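Long-range contacts in peroxidase (Cellulomonas bogoriensis 69B4 = DSM 16987, PDB 6QZO), which probably acts as a heme-dependent DyP-type peroxidase, using bound heme b to reduce hydrogen peroxide while oxidising dyes or other substrates: residues H124-F129 and S361-V366; P212-H217 and Y331-D336; E303-R308 and A337-V342. All coordinates share one frame; numbering follows the deposited sequence.

Contact 1: H124-F129 and S361-V366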
loop_
_atom_site.group_PDB
_atom_site.type_symbol
_atom_site.label_atom_id
_atom_site.label_comp_id
_atom_site.label_asym_id
_atom_site.label_seq_id
_atom_site.Cartn_x
_atom_site.Cartn_y
_atom_site.Cartn_z
ATOM N N HIS A 124 -15.860 25.269 3.029
ATOM C CA HIS A 124 -15.552 25.747 1.659
ATOM C C HIS A 124 -14.108 25.368 1.355
ATOM O O HIS A 124 -13.323 25.159 2.275
ATOM C CB HIS A 124 -15.805 27.271 1.539
ATOM C CG HIS A 124 -14.974 28.090 2.466
ATOM N ND1 HIS A 124 -13.609 28.183 2.338
ATOM C CD2 HIS A 124 -15.284 28.844 3.530
ATOM C CE1 HIS A 124 -13.108 28.946 3.298
ATOM N NE2 HIS A 124 -14.114 29.366 4.046
ATOM N N PRO A 125 -13.701 25.253 0.070
ATOM C CA PRO A 125 -12.285 25.019 -0.246
ATOM C C PRO A 125 -11.395 26.069 0.426
ATOM O O PRO A 125 -11.827 27.202 0.590
ATOM C CB PRO A 125 -12.232 25.159 -1.772
ATOM C CG PRO A 125 -13.663 24.823 -2.224
ATOM C CD PRO A 125 -14.569 25.318 -1.120
ATOM N N LEU A 126 -10.179 25.690 0.820
ATOM C CA LEU A 126 -9.202 26.676 1.347
ATOM C C LEU A 126 -9.045 27.772 0.303
ATOM O O LEU A 126 -9.246 27.528 -0.882
ATOM C CB LEU A 126 -7.876 25.970 1.641
ATOM C CG LEU A 126 -7.932 24.923 2.755
ATOM C CD1 LEU A 126 -6.598 24.211 2.866
ATOM C CD2 LEU A 126 -8.300 25.543 4.084
ATOM N N PRO A 127 -8.723 29.021 0.702
ATOM C CA PRO A 127 -8.397 30.057 -0.276
ATOM C C PRO A 127 -7.146 29.633 -1.041
ATOM O O PRO A 127 -6.381 28.821 -0.542
ATOM C CB PRO A 127 -8.194 31.330 0.567
ATOM C CG PRO A 127 -7.922 30.845 1.960
ATOM C CD PRO A 127 -8.621 29.504 2.089
ATOM N N PRO A 128 -6.876 30.185 -2.240
ATOM C CA PRO A 128 -5.691 29.792 -3.007
ATOM C C PRO A 128 -4.410 30.377 -2.382
ATOM O O PRO A 128 -4.453 31.452 -1.804
ATOM C CB PRO A 128 -5.949 30.374 -4.404
ATOM C CG PRO A 128 -6.826 31.597 -4.140
ATOM C CD PRO A 128 -7.655 31.250 -2.904
ATOM N N PHE A 129 -3.309 29.636 -2.482
ATOM C CA PHE A 129 -1.966 30.049 -2.004
ATOM C C PHE A 129 -0.997 30.015 -3.186
ATOM O O PHE A 129 -1.174 29.151 -4.066
ATOM C CB PHE A 129 -1.521 29.140 -0.858
ATOM C CG PHE A 129 -2.425 29.237 0.342
ATOM C CD1 PHE A 129 -2.393 30.368 1.134
ATOM C CD2 PHE A 129 -3.325 28.226 0.664
ATOM C CE1 PHE A 129 -3.258 30.504 2.206
ATOM C CE2 PHE A 129 -4.151 28.341 1.772
ATOM C CZ PHE A 129 -4.120 29.486 2.537
ATOM N N SER A 361 -6.296 19.458 -2.245
ATOM C CA SER A 361 -6.907 20.174 -1.097
ATOM C C SER A 361 -8.389 19.819 -0.992
ATOM O O SER A 361 -9.140 19.961 -2.011
ATOM C CB SER A 361 -6.734 21.663 -1.203
ATOM O OG SER A 361 -6.916 22.264 0.086
ATOM N N ALA A 362 -8.822 19.395 0.204
ATOM C CA ALA A 362 -10.237 19.114 0.492
ATOM C C ALA A 362 -10.560 19.519 1.929
ATOM O O ALA A 362 -9.730 19.249 2.837
ATOM C CB ALA A 362 -10.493 17.667 0.249
ATOM N N VAL A 363 -11.728 20.139 2.111
ATOM C CA VAL A 363 -12.257 20.536 3.445
ATOM C C VAL A 363 -13.573 19.802 3.657
ATOM O O VAL A 363 -14.366 19.752 2.705
ATOM C CB VAL A 363 -12.440 22.062 3.545
ATOM C CG1 VAL A 363 -12.841 22.475 4.939
ATOM C CG2 VAL A 363 -11.182 22.787 3.100
ATOM N N PHE A 364 -13.769 19.252 4.855
ATOM C CA PHE A 364 -14.987 18.493 5.240
ATOM C C PHE A 364 -15.408 18.889 6.652
ATOM O O PHE A 364 -14.538 19.218 7.497
ATOM C CB PHE A 364 -14.744 16.985 5.190
ATOM C CG PHE A 364 -14.286 16.503 3.842
ATOM C CD1 PHE A 364 -15.199 16.201 2.852
ATOM C CD2 PHE A 364 -12.939 16.388 3.555
ATOM C CE1 PHE A 364 -14.772 15.774 1.603
ATOM C CE2 PHE A 364 -12.527 15.963 2.307
ATOM C CZ PHE A 364 -13.434 15.657 1.340
ATOM N N ALA A 365 -16.724 18.868 6.872
ATOM C CA ALA A 365 -17.353 18.987 8.207
ATOM C C ALA A 365 -17.592 17.569 8.714
ATOM O O ALA A 365 -18.144 16.759 7.962
ATOM C CB ALA A 365 -18.631 19.767 8.103
ATOM N N VAL A 366 -17.173 17.292 9.936
ATOM C CA VAL A 366 -17.209 15.936 10.532
ATOM C C VAL A 366 -18.287 15.930 11.606
ATOM O O VAL A 366 -18.144 16.583 12.644
ATOM C CB VAL A 366 -15.815 15.572 11.079
ATOM C CG1 VAL A 366 -15.808 14.224 11.782
ATOM C CG2 VAL A 366 -14.783 15.599 9.956
#
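Val-363 is covered most in this contact, and its CG2 methyl makes the closest approaches. CG2 lies opposite the carbonyl carbon and beside the backbone N, while CG1 is anti to that N (chi1 -174°). CG2 thereby meets the carbonyl oxygen His-124 O at 3.3 Å and packs against the side chain of Leu-126, whose CG is 3.9 Å from it; the two side chains cross at about a right angle. Leu-126 also reaches the strand with its CD1 methyl, which lies 3.4 Å from Ser-361 OG in plain van der Waals contact; the hydroxyl has its polar partner in Arg-234 NH1. No hydrogen bond joins the two segments. The loop is instead held in its own shape, with polyproline-like backbone angles from Pro-125 to Pro-128 and a bond from His-124 ND1 to Pro-125 O of 2.7 Å. This bond lies in the imidazole plane and is nearly straight at the hydrogen (165°), but the donor stands above the carbonyl plane. An alanine in place of Leu-126 lacks CG and both methyls, and would probably leave Val-363 CG2 and Ser-361 OG without their packing partner. The contact lays a loop from the N-terminal part of the chain against strand 356-366, an outermost strand of the antiparallel C-terminal sheet within this chain. Leu-126 also packs on Phe-339, on Thr-340 of helix 340-348 and on Arg-234 of strand 229-238, while Val-335 of helix 335-338 touches both Leu-126 and Val-363.

Contact 2: P212-H217 and Y331-D336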
loop_
_atom_site.group_PDB
_atom_site.type_symbol
_atom_site.label_atom_id
_atom_site.label_comp_id
_atom_site.label_asym_id
_atom_site.label_seq_id
_atom_site.Cartn_x
_atom_site.Cartn_y
_atom_site.Cartn_z
ATOM N N PRO A 212 -9.343 20.403 24.429
ATOM C CA PRO A 212 -10.425 19.796 23.648
ATOM C C PRO A 212 -11.250 20.823 22.851
ATOM O O PRO A 212 -11.768 20.462 21.811
ATOM C CB PRO A 212 -11.299 19.101 24.708
ATOM C CG PRO A 212 -10.980 19.835 26.014
ATOM C CD PRO A 212 -9.519 20.217 25.883
ATOM N N ASP A 213 -11.326 22.073 23.321
ATOM C CA ASP A 213 -12.139 23.148 22.688
ATOM C C ASP A 213 -11.523 23.571 21.344
ATOM O O ASP A 213 -12.237 24.244 20.564
ATOM C CB ASP A 213 -12.296 24.349 23.626
ATOM C CG ASP A 213 -10.985 25.048 23.938
ATOM O OD1 ASP A 213 -10.090 24.394 24.535
ATOM O OD2 ASP A 213 -10.855 26.233 23.561
ATOM N N LEU A 214 -10.255 23.222 21.083
ATOM C CA LEU A 214 -9.550 23.577 19.822
ATOM C C LEU A 214 -9.719 22.479 18.766
ATOM O O LEU A 214 -9.282 22.707 17.625
ATOM C CB LEU A 214 -8.066 23.819 20.124
ATOM C CG LEU A 214 -7.768 24.965 21.088
ATOM C CD1 LEU A 214 -6.265 25.183 21.240
ATOM C CD2 LEU A 214 -8.441 26.254 20.631
ATOM N N LEU A 215 -10.337 21.353 19.118
ATOM C CA LEU A 215 -10.590 20.213 18.204
ATOM C C LEU A 215 -12.092 20.039 17.980
ATOM O O LEU A 215 -12.530 19.937 16.809
ATOM C CB LEU A 215 -9.992 18.952 18.837
ATOM C CG LEU A 215 -10.266 17.647 18.092
ATOM C CD1 LEU A 215 -9.689 17.727 16.695
ATOM C CD2 LEU A 215 -9.705 16.458 18.854
ATOM N N TRP A 216 -12.840 19.970 19.078
ATOM C CA TRP A 216 -14.262 19.539 19.124
ATOM C C TRP A 216 -15.181 20.767 19.143
ATOM O O TRP A 216 -14.934 21.678 19.958
ATOM C CB TRP A 216 -14.491 18.669 20.359
ATOM C CG TRP A 216 -13.688 17.403 20.431
ATOM C CD1 TRP A 216 -12.933 16.989 21.490
ATOM C CD2 TRP A 216 -13.609 16.350 19.448
ATOM N NE1 TRP A 216 -12.391 15.759 21.236
ATOM C CE2 TRP A 216 -12.790 15.340 19.995
ATOM C CE3 TRP A 216 -14.152 16.152 18.174
ATOM C CZ2 TRP A 216 -12.491 14.163 19.302
ATOM C CZ3 TRP A 216 -13.869 14.987 17.493
ATOM C CH2 TRP A 216 -13.039 14.010 18.047
ATOM N N HIS A 217 -16.193 20.779 18.271
ATOM C CA HIS A 217 -17.327 21.739 18.286
ATOM C C HIS A 217 -18.235 21.356 19.459
ATOM O O HIS A 217 -18.583 20.162 19.568
ATOM C CB HIS A 217 -18.039 21.696 16.926
ATOM C CG HIS A 217 -19.004 22.801 16.666
ATOM N ND1 HIS A 217 -20.348 22.730 17.031
ATOM C CD2 HIS A 217 -18.840 23.971 16.012
ATOM C CE1 HIS A 217 -20.963 23.823 16.621
ATOM N NE2 HIS A 217 -20.059 24.615 16.002
ATOM N N TYR A 331 -7.358 17.916 11.838
ATOM C CA TYR A 331 -8.673 18.099 12.497
ATOM C C TYR A 331 -8.602 19.301 13.444
ATOM O O TYR A 331 -7.616 19.431 14.183
ATOM C CB TYR A 331 -9.073 16.845 13.263
ATOM C CG TYR A 331 -9.312 15.642 12.392
ATOM C CD1 TYR A 331 -10.506 15.482 11.714
ATOM C CD2 TYR A 331 -8.354 14.652 12.271
ATOM C CE1 TYR A 331 -10.736 14.383 10.911
ATOM C CE2 TYR A 331 -8.561 13.553 11.465
ATOM C CZ TYR A 331 -9.759 13.416 10.784
ATOM O OH TYR A 331 -9.993 12.305 10.022
ATOM N N GLN A 332 -9.631 20.148 13.407
ATOM C CA GLN A 332 -9.722 21.400 14.210
ATOM C C GLN A 332 -11.191 21.838 14.294
ATOM O O GLN A 332 -11.975 21.450 13.398
ATOM C CB GLN A 332 -8.818 22.466 13.584
ATOM C CG GLN A 332 -9.111 22.758 12.118
ATOM C CD GLN A 332 -8.500 21.750 11.172
ATOM O OE1 GLN A 332 -7.302 21.473 11.210
ATOM N NE2 GLN A 332 -9.324 21.205 10.300
ATOM N N ARG A 333 -11.564 22.614 15.318
ATOM C CA ARG A 333 -12.957 23.119 15.485
ATOM C C ARG A 333 -13.340 23.943 14.246
ATOM O O ARG A 333 -14.432 23.713 13.723
ATOM C CB ARG A 333 -13.107 23.946 16.769
ATOM C CG ARG A 333 -14.543 24.352 17.088
ATOM C CD ARG A 333 -14.692 25.319 18.261
ATOM N NE ARG A 333 -13.494 25.986 18.774
ATOM C CZ ARG A 333 -12.997 27.156 18.352
ATOM N NH1 ARG A 333 -13.591 27.848 17.391
ATOM N NH2 ARG A 333 -11.905 27.638 18.911
ATOM N N ASP A 334 -12.452 24.834 13.785
ATOM C CA ASP A 334 -12.763 25.872 12.763
ATOM C C ASP A 334 -11.553 26.042 11.837
ATOM O O ASP A 334 -10.519 26.553 12.295
ATOM C CB ASP A 334 -13.192 27.176 13.447
ATOM C CG ASP A 334 -13.533 28.334 12.518
ATOM O OD1 ASP A 334 -13.141 28.291 11.329
ATOM O OD2 ASP A 334 -14.172 29.289 13.001
ATOM N N VAL A 335 -11.696 25.656 10.563
ATOM C CA VAL A 335 -10.600 25.669 9.542
ATOM C C VAL A 335 -10.061 27.100 9.401
ATOM O O VAL A 335 -8.839 27.281 9.470
ATOM C CB VAL A 335 -11.082 25.126 8.186
ATOM C CG1 VAL A 335 -9.977 25.155 7.141
ATOM C CG2 VAL A 335 -11.660 23.721 8.311
ATOM N N ASP A 336 -10.957 28.065 9.219
ATOM C CA ASP A 336 -10.644 29.493 8.914
ATOM C C ASP A 336 -9.876 30.141 10.067
ATOM O O ASP A 336 -8.987 30.961 9.792
ATOM C CB ASP A 336 -11.920 30.290 8.626
ATOM C CG ASP A 336 -12.414 30.144 7.190
ATOM O OD1 ASP A 336 -11.591 30.019 6.303
ATOM O OD2 ASP A 336 -13.614 30.206 6.969
#
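Arg-333 reaches across to the short 3-10 turn at Pro-212 to Leu-214 and bonds to it with both side chain and backbone. Its NE donates to Asp-213 O at 2.8 Å, nearly along the C=O axis (171°), and the oxygen lies in the guanidinium plane, so this one bond meets the group at its edge. The chain runs out straight with CG anti to the backbone N, then bends sharply at CG-CD (chi3 13°), which turns NE onto the carbonyl; on the way CG passes His-217 CA at 4.0 Å. The backbone N of Arg-333 donates to Leu-214 O at 3.2 Å, this time from above the carbonyl plane. Leu-215 O is just as near Arg-333 N, at 3.2 Å, but at a poor angle, and is bonded instead to Thr-229 OG1. Within the turn, Pro-212 O accepts from both Leu-215 N and Trp-216 N; the next two carbonyls, of Asp-213 and Leu-214, accept from Arg-333. The apolar part centres on Leu-215, whose CD1 rests on Tyr-331 CB at 3.6 Å, the two side chains side by side and pointing the same way. Other polar ends are satisfied elsewhere: Asp-213 OD1 by a salt bridge to Arg-301, Tyr-331 OH by Gln-146, Gln-332 OE1 by Thr-330 OG1. Asp-334 is the N-cap of helix 335-338, its OD1 accepting from Ala-337 N. Asp-213 OD2 lies 5.0 Å from Arg-333 NH2, too far for contact, though the opposite charges probably attract. Two bonds from one residue thus pin the loop between strands 170-179 and 229-238 to the turn from strand 323-332 into helix 335-338; both acceptors being main-chain carbonyls, the contact recognises backbone path more than side-chain identity.

Contact 3: E303-R308 and A337-V342; sequences ETFLRR and AQFTPV. With HEM (protoporphyrin IX containing Fe), chain I.
Gln-338 NE2 is gripped by several carbonyls: Thr-304 O across the contact, by a weak bond of 3.3 Å, and Leu-214 O and Glu-302 O from outside it. The amide's other end, OE1, accepts from Asp-334 N, so both ends of the group are held. Beside it, Phe-305 CG sits between the backbone N and the carbonyl carbon (chi1 37°), which sets the ring against Phe-339 and Val-342. The two phenylalanines form an edge-to-face pair, centroids 5.2 Å apart and planes at 56°, with Phe-339 CD1 over the centre of the Phe-305 ring. Val-342 CG2 comes to the edge of that ring, 3.8 Å from Phe-305 CE2. These three side chains gather round one heme vinyl, whose CBC lies 3.4 Å from Val-342 CG1. Further along, Arg-307 bonds a heme propionate, NH1 to O1A at 2.7 Å and NH2 to O1A at 2.9 Å, its guanidinium face over pyrrole carbon C3D. Arg-307 is also salt-bridged to Glu-201, consistent with the distal arginine and acid of DyP-type peroxidases. The contact joins the loop leading into strand 306-314 to helices 335-338 and 340-348; Glu-303 lies along the latter, OE2 3.7 Å from Pro-341 CB and OE1 salt-bridged to Arg-345.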
loop_
_atom_site.group_PDB
_atom_site.type_symbol
_atom_site.label_atom_id
_atom_site.label_comp_id
_atom_site.label_asym_id
_atom_site.label_seq_id
_atom_site.Cartn_x
_atom_site.Cartn_y
_atom_site.Cartn_z
ATOM N N GLU A 303 -4.361 28.920 16.830
ATOM C CA GLU A 303 -3.621 28.619 15.573
ATOM C C GLU A 303 -2.857 27.286 15.715
ATOM O O GLU A 303 -1.634 27.261 15.509
ATOM C CB GLU A 303 -2.679 29.774 15.224
ATOM C CG GLU A 303 -3.404 31.032 14.815
ATOM C CD GLU A 303 -2.471 32.140 14.357
ATOM O OE1 GLU A 303 -1.250 31.993 14.577
ATOM O OE2 GLU A 303 -2.954 33.131 13.748
ATOM N N THR A 304 -3.588 26.213 16.006
ATOM C CA THR A 304 -3.093 24.833 16.220
ATOM C C THR A 304 -4.177 23.869 15.731
ATOM O O THR A 304 -5.331 24.316 15.535
ATOM C CB THR A 304 -2.689 24.641 17.684
ATOM O OG1 THR A 304 -2.013 23.390 17.841
ATOM C CG2 THR A 304 -3.872 24.697 18.621
ATOM N N PHE A 305 -3.826 22.607 15.506
ATOM C CA PHE A 305 -4.747 21.572 14.983
ATOM C C PHE A 305 -4.107 20.200 15.209
ATOM O O PHE A 305 -2.868 20.127 15.371
ATOM C CB PHE A 305 -5.064 21.835 13.503
ATOM C CG PHE A 305 -3.898 22.354 12.707
ATOM C CD1 PHE A 305 -2.939 21.490 12.203
ATOM C CD2 PHE A 305 -3.735 23.714 12.511
ATOM C CE1 PHE A 305 -1.843 21.975 11.507
ATOM C CE2 PHE A 305 -2.642 24.198 11.816
ATOM C CZ PHE A 305 -1.701 23.327 11.311
ATOM N N LEU A 306 -4.942 19.162 15.266
ATOM C CA LEU A 306 -4.494 17.753 15.384
ATOM C C LEU A 306 -4.030 17.283 14.000
ATOM O O LEU A 306 -4.894 16.973 13.151
ATOM C CB LEU A 306 -5.636 16.884 15.912
ATOM C CG LEU A 306 -5.272 15.422 16.182
ATOM C CD1 LEU A 306 -4.114 15.312 17.174
ATOM C CD2 LEU A 306 -6.484 14.642 16.646
ATOM N N ARG A 307 -2.720 17.250 13.789
ATOM C CA ARG A 307 -2.141 16.609 12.587
ATOM C C ARG A 307 -2.257 15.100 12.795
ATOM O O ARG A 307 -1.975 14.633 13.916
ATOM C CB ARG A 307 -0.693 17.059 12.370
ATOM C CG ARG A 307 -0.586 18.521 11.988
ATOM C CD ARG A 307 0.862 18.964 11.905
ATOM N NE ARG A 307 1.495 18.956 13.210
ATOM C CZ ARG A 307 2.741 18.585 13.475
ATOM N NH1 ARG A 307 3.546 18.146 12.527
ATOM N NH2 ARG A 307 3.204 18.671 14.713
ATOM N N ARG A 308 -2.686 14.394 11.749
ATOM C CA ARG A 308 -2.842 12.922 11.761
ATOM C C ARG A 308 -2.396 12.412 10.394
ATOM O O ARG A 308 -3.226 11.812 9.675
ATOM C CB ARG A 308 -4.290 12.578 12.125
ATOM C CG ARG A 308 -4.426 11.230 12.815
ATOM C CD ARG A 308 -5.852 10.982 13.199
ATOM N NE ARG A 308 -6.105 9.688 13.790
ATOM C CZ ARG A 308 -6.235 8.559 13.130
ATOM N NH1 ARG A 308 -5.954 8.495 11.843
ATOM N NH2 ARG A 308 -6.665 7.479 13.758
ATOM N N ALA A 337 -10.241 29.825 11.316
ATOM C CA ALA A 337 -9.662 30.441 12.532
ATOM C C ALA A 337 -8.340 29.755 12.925
ATOM O O ALA A 337 -7.501 30.424 13.567
ATOM C CB ALA A 337 -10.662 30.371 13.658
ATOM N N GLN A 338 -8.153 28.479 12.576
ATOM C CA GLN A 338 -7.122 27.595 13.190
ATOM C C GLN A 338 -6.095 27.149 12.139
ATOM O O GLN A 338 -4.890 27.420 12.350
ATOM C CB GLN A 338 -7.811 26.415 13.883
ATOM C CG GLN A 338 -8.791 26.850 14.973
ATOM C CD GLN A 338 -9.274 25.688 15.799
ATOM O OE1 GLN A 338 -10.429 25.273 15.697
ATOM N NE2 GLN A 338 -8.377 25.129 16.601
ATOM N N PHE A 339 -6.531 26.521 11.047
ATOM C CA PHE A 339 -5.618 25.955 10.016
ATOM C C PHE A 339 -5.138 27.054 9.064
ATOM O O PHE A 339 -3.910 27.264 8.933
ATOM C CB PHE A 339 -6.270 24.804 9.244
ATOM C CG PHE A 339 -5.383 24.247 8.157
ATOM C CD1 PHE A 339 -4.425 23.290 8.439
ATOM C CD2 PHE A 339 -5.488 24.716 6.855
ATOM C CE1 PHE A 339 -3.607 22.789 7.438
ATOM C CE2 PHE A 339 -4.647 24.224 5.859
ATOM C CZ PHE A 339 -3.714 23.254 6.150
ATOM N N THR A 340 -6.075 27.732 8.416
ATOM C CA THR A 340 -5.818 28.653 7.275
ATOM C C THR A 340 -4.803 29.736 7.631
ATOM O O THR A 340 -3.980 30.088 6.791
ATOM C CB THR A 340 -7.134 29.238 6.771
ATOM O OG1 THR A 340 -7.897 28.086 6.423
ATOM C CG2 THR A 340 -6.969 30.174 5.600
ATOM N N PRO A 341 -4.843 30.349 8.832
ATOM C CA PRO A 341 -3.830 31.330 9.218
ATOM C C PRO A 341 -2.412 30.741 9.264
ATOM O O PRO A 341 -1.467 31.459 8.962
ATOM C CB PRO A 341 -4.274 31.790 10.619
ATOM C CG PRO A 341 -5.763 31.495 10.637
ATOM C CD PRO A 341 -5.887 30.200 9.860
ATOM N N VAL A 342 -2.286 29.457 9.629
ATOM C CA VAL A 342 -0.962 28.757 9.655
ATOM C C VAL A 342 -0.533 28.496 8.207
ATOM O O VAL A 342 0.593 28.896 7.842
ATOM C CB VAL A 342 -0.988 27.468 10.490
ATOM C CG1 VAL A 342 0.319 26.706 10.364
ATOM C CG2 VAL A 342 -1.307 27.748 11.951
HETATM C CHA HEM I . 5.931 20.377 12.316
HETATM C CHB HEM I . 7.161 18.109 8.253
HETATM C CHC HEM I . 3.594 20.383 5.919
HETATM C CHD HEM I . 2.107 22.333 10.069
HETATM C C1A HEM I . 6.580 19.595 11.401
HETATM C C2A HEM I . 7.789 18.886 11.661
HETATM C C3A HEM I . 8.138 18.262 10.507
HETATM C C4A HEM I . 7.138 18.554 9.554
HETATM C CMA HEM I . 9.355 17.391 10.263
HETATM C CAA HEM I . 8.583 18.875 12.955
HETATM C CBA HEM I . 8.164 17.772 13.926
HETATM C CGA HEM I . 6.833 18.108 14.514
HETATM O O1A HEM I . 5.812 17.645 13.933
HETATM O O2A HEM I . 6.763 18.841 15.541
HETATM C C1B HEM I . 6.280 18.558 7.277
HETATM C C2B HEM I . 6.374 18.123 5.927
HETATM C C3B HEM I . 5.368 18.766 5.246
HETATM C C4B HEM I . 4.688 19.598 6.248
HETATM C CMB HEM I . 7.386 17.125 5.371
HETATM C CAB HEM I . 4.928 18.653 3.842
HETATM C CBB HEM I . 5.329 17.688 3.015
HETATM C C1C HEM I . 2.863 21.106 6.832
HETATM C C2C HEM I . 1.748 21.876 6.503
HETATM C C3C HEM I . 1.291 22.459 7.662
HETATM C C4C HEM I . 2.166 22.014 8.731
HETATM C CMC HEM I . 1.113 22.089 5.157
HETATM C CAC HEM I . 0.088 23.323 7.531
HETATM C CBC HEM I . -0.511 23.957 8.501
HETATM C C1D HEM I . 3.066 21.939 11.024
HETATM C C2D HEM I . 2.977 22.339 12.441
HETATM C C3D HEM I . 4.048 21.814 13.062
HETATM C C4D HEM I . 4.777 21.082 12.012
HETATM C CMD HEM I . 1.941 23.207 13.136
HETATM C CAD HEM I . 4.405 21.957 14.547
HETATM C CBD HEM I . 5.284 23.204 14.779
HETATM C CGD HEM I . 5.661 23.485 16.229
HETATM O O1D HEM I . 4.849 24.036 17.003
HETATM O O2D HEM I . 6.808 23.204 16.678
HETATM N NA HEM I . 6.196 19.380 10.110
HETATM N NB HEM I . 5.280 19.428 7.420
HETATM N NC HEM I . 3.120 21.194 8.168
HETATM N ND HEM I . 4.161 21.190 10.830
HETATM FE FE HEM I . 4.741 20.389 9.217
#

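The three contacts surround helices 335-338 and 340-348, beside the C-terminal sheet: contacts 2 and 3 include residues of them, and contact 1 packs on them through Leu-126 and Val-363. Contacts 2 and 3 lie closest, with centres 8 Å apart: Leu-214 O meets Gln-338 NE2 at 2.8 Å, and Tyr-331 O bonds Leu-306 N between neighbouring strands. Contact 1 closes the longer loop around both, and meets contact 2 where His-124 NE2 probably bonds Asp-336 OD2 at 3.1 Å. It meets contact 3 where Leu-126 CD1 packs on Phe-339 CE2 at 3.6 Å. Contact 3 alone touches the heme; the side chains of Leu-126 and Gln-332 are each about 8 Å from it, a layer behind the pocket wall.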